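Long-range contact in glutamine amidotransferase type-2 domain-containing protein (Pseudomonas aeruginosa PAO1, PDB 1TE5), which is a predicted class-II glutamine amidotransferase, probably releasing ammonia from glutamine for transfer to an acceptor that is not known: residues A[16-21]-A[63-68]. Residues are numbered along the deposited sequence; the frame is centred on the assembly and turned at random.
Sequences VFSFTG and LVQRFP
Gln65 reaches from the last turn of helix 59-66 across the backbone of Phe17, Ser18 and Phe19. Its CG sits 3.2 Å from Phe17 O. Because the chain runs extended beyond CG (chi2 -168°), the amide is delivered to the next peptide along, with OE1 3.2 Å from Ser18 CA and 3.1 Å from Phe19 N. NE2 lies near the plane of the Phe19 ring, at its edge, and comes to 3.5 Å from CB of that residue, ring and amide planes being 60° apart. The same nitrogen also hydrogen-bonds to Ala61 O one turn back in the helix, which helps fix the rotation of the amide.

The strand, 12-19, pairs with 207-211 in a small antiparallel sheet; the helix end packs against 12-19 beside strand 35-42 of the larger sheet, within an Ntn-type glutamine amidotransferase domain. Apolar contact is lighter: Val64 CG2 approaches Phe19 CE2 obliquely at 4.1 Å, and both side chains also touch Trp36.

Two waters bridge the segments. One donates to Phe19 O (2.8 Å) and accepts from Gln65 NE2 (3.0 Å). The other lies 2.9 Å from Val64 O and takes a weak bond from Phe17 N.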
loop_
_atom_site.group_PDB
_atom_site.type_symbol
_atom_site.label_atom_id
_atom_site.label_comp_id
_atom_site.label_asym_id
_atom_site.label_seq_id
_atom_site.Cartn_x
_atom_site.Cartn_y
_atom_site.Cartn_z
ATOM N N VAL A 16 7.489 11.849 -13.315
ATOM C CA VAL A 16 8.757 11.355 -12.803
ATOM C C VAL A 16 9.206 12.131 -11.569
ATOM O O VAL A 16 9.311 13.362 -11.594
ATOM C CB VAL A 16 9.883 11.360 -13.869
ATOM C CG1 VAL A 16 9.432 10.662 -15.131
ATOM C CG2 VAL A 16 10.333 12.762 -14.174
ATOM N N PHE A 17 9.340 11.419 -10.459
ATOM C CA PHE A 17 9.808 12.041 -9.240
ATOM C C PHE A 17 11.295 11.796 -9.179
ATOM O O PHE A 17 11.746 10.667 -9.376
ATOM C CB PHE A 17 9.155 11.425 -8.007
ATOM C CG PHE A 17 7.770 11.912 -7.756
ATOM C CD1 PHE A 17 6.699 11.383 -8.474
ATOM C CD2 PHE A 17 7.527 12.899 -6.802
ATOM C CE1 PHE A 17 5.398 11.830 -8.245
ATOM C CE2 PHE A 17 6.232 13.352 -6.564
ATOM C CZ PHE A 17 5.161 12.816 -7.287
ATOM N N SER A 18 12.044 12.861 -8.934
ATOM C CA SER A 18 13.480 12.779 -8.810
ATOM C C SER A 18 13.846 13.437 -7.496
ATOM O O SER A 18 13.739 14.655 -7.361
ATOM C CB SER A 18 14.187 13.508 -9.961
ATOM O OG SER A 18 14.015 12.849 -11.207
ATOM N N PHE A 19 14.115 12.622 -6.482
ATOM C CA PHE A 19 14.549 13.157 -5.198
ATOM C C PHE A 19 16.045 13.437 -5.339
ATOM O O PHE A 19 16.811 12.555 -5.758
ATOM C CB PHE A 19 14.325 12.150 -4.072
ATOM C CG PHE A 19 12.919 12.103 -3.584
ATOM C CD1 PHE A 19 12.516 12.902 -2.516
ATOM C CD2 PHE A 19 11.983 11.271 -4.195
ATOM C CE1 PHE A 19 11.197 12.873 -2.060
ATOM C CE2 PHE A 19 10.660 11.231 -3.751
ATOM C CZ PHE A 19 10.265 12.035 -2.680
ATOM N N THR A 20 16.445 14.686 -5.118
ATOM C CA THR A 20 17.863 15.008 -5.194
ATOM C C THR A 20 18.492 14.234 -4.033
ATOM O O THR A 20 17.976 14.273 -2.910
ATOM C CB THR A 20 18.143 16.538 -5.009
ATOM O OG1 THR A 20 17.604 17.282 -6.111
ATOM C CG2 THR A 20 19.654 16.808 -4.932
ATOM N N GLY A 21 19.544 13.470 -4.330
ATOM C CA GLY A 21 20.220 12.709 -3.293
ATOM C C GLY A 21 20.674 13.624 -2.168
ATOM O O GLY A 21 20.899 14.816 -2.389
ATOM N N LEU A 63 12.772 3.371 -5.156
ATOM C CA LEU A 63 11.657 2.700 -5.798
ATOM C C LEU A 63 10.715 3.654 -6.542
ATOM O O LEU A 63 10.330 3.372 -7.676
ATOM C CB LEU A 63 10.895 1.855 -4.777
ATOM C CG LEU A 63 11.049 0.333 -4.866
ATOM C CD1 LEU A 63 10.309 -0.173 -6.085
ATOM C CD2 LEU A 63 12.516 -0.068 -4.918
ATOM N N VAL A 64 10.327 4.767 -5.918
ATOM C CA VAL A 64 9.441 5.735 -6.582
ATOM C C VAL A 64 10.070 6.299 -7.841
ATOM O O VAL A 64 9.371 6.587 -8.817
ATOM C CB VAL A 64 9.108 6.960 -5.716
ATOM C CG1 VAL A 64 7.857 6.723 -4.929
ATOM C CG2 VAL A 64 10.278 7.323 -4.837
ATOM N N GLN A 65 11.380 6.519 -7.782
ATOM C CA GLN A 65 12.119 7.068 -8.906
ATOM C C GLN A 65 12.344 6.100 -10.056
ATOM O O GLN A 65 12.391 6.530 -11.209
ATOM C CB GLN A 65 13.455 7.629 -8.435
ATOM C CG GLN A 65 13.314 8.730 -7.416
ATOM C CD GLN A 65 14.612 9.464 -7.177
ATOM O OE1 GLN A 65 15.134 10.150 -8.067
ATOM N NE2 GLN A 65 15.158 9.306 -5.981
ATOM N N ARG A 66 12.506 4.808 -9.762
ATOM C CA ARG A 66 12.733 3.822 -10.822
ATOM C C ARG A 66 11.467 3.256 -11.485
ATOM O O ARG A 66 11.522 2.668 -12.571
ATOM C CB ARG A 66 13.669 2.701 -10.339
ATOM C CG ARG A 66 13.226 1.956 -9.100
ATOM C CD ARG A 66 14.332 1.029 -8.571
ATOM N NE ARG A 66 14.570 -0.130 -9.434
ATOM C CZ ARG A 66 14.992 -1.320 -9.005
ATOM N NH1 ARG A 66 15.179 -2.314 -9.867
ATOM N NH2 ARG A 66 15.228 -1.528 -7.712
ATOM N N PHE A 67 10.327 3.466 -10.839
ATOM C CA PHE A 67 9.048 2.977 -11.340
ATOM C C PHE A 67 8.436 3.906 -12.389
ATOM O O PHE A 67 8.234 5.089 -12.133
ATOM C CB PHE A 67 8.063 2.816 -10.166
ATOM C CG PHE A 67 6.723 2.242 -10.560
ATOM C CD1 PHE A 67 6.507 0.871 -10.548
ATOM C CD2 PHE A 67 5.684 3.070 -10.961
ATOM C CE1 PHE A 67 5.275 0.335 -10.930
ATOM C CE2 PHE A 67 4.453 2.543 -11.344
ATOM C CZ PHE A 67 4.252 1.173 -11.330
ATOM N N PRO A 68 8.179 3.393 -13.605
ATOM C CA PRO A 68 7.574 4.260 -14.623
ATOM C C PRO A 68 6.118 4.483 -14.215
ATOM O O PRO A 68 5.286 3.601 -14.379
ATOM C CB PRO A 68 7.673 3.415 -15.898
ATOM C CG PRO A 68 8.860 2.545 -15.643
ATOM C CD PRO A 68 8.645 2.136 -14.207
HETATM O O HOH W 1 8.844 8.200 -11.113
HETATM O O HOH W 2 18.001 10.032 -5.216
#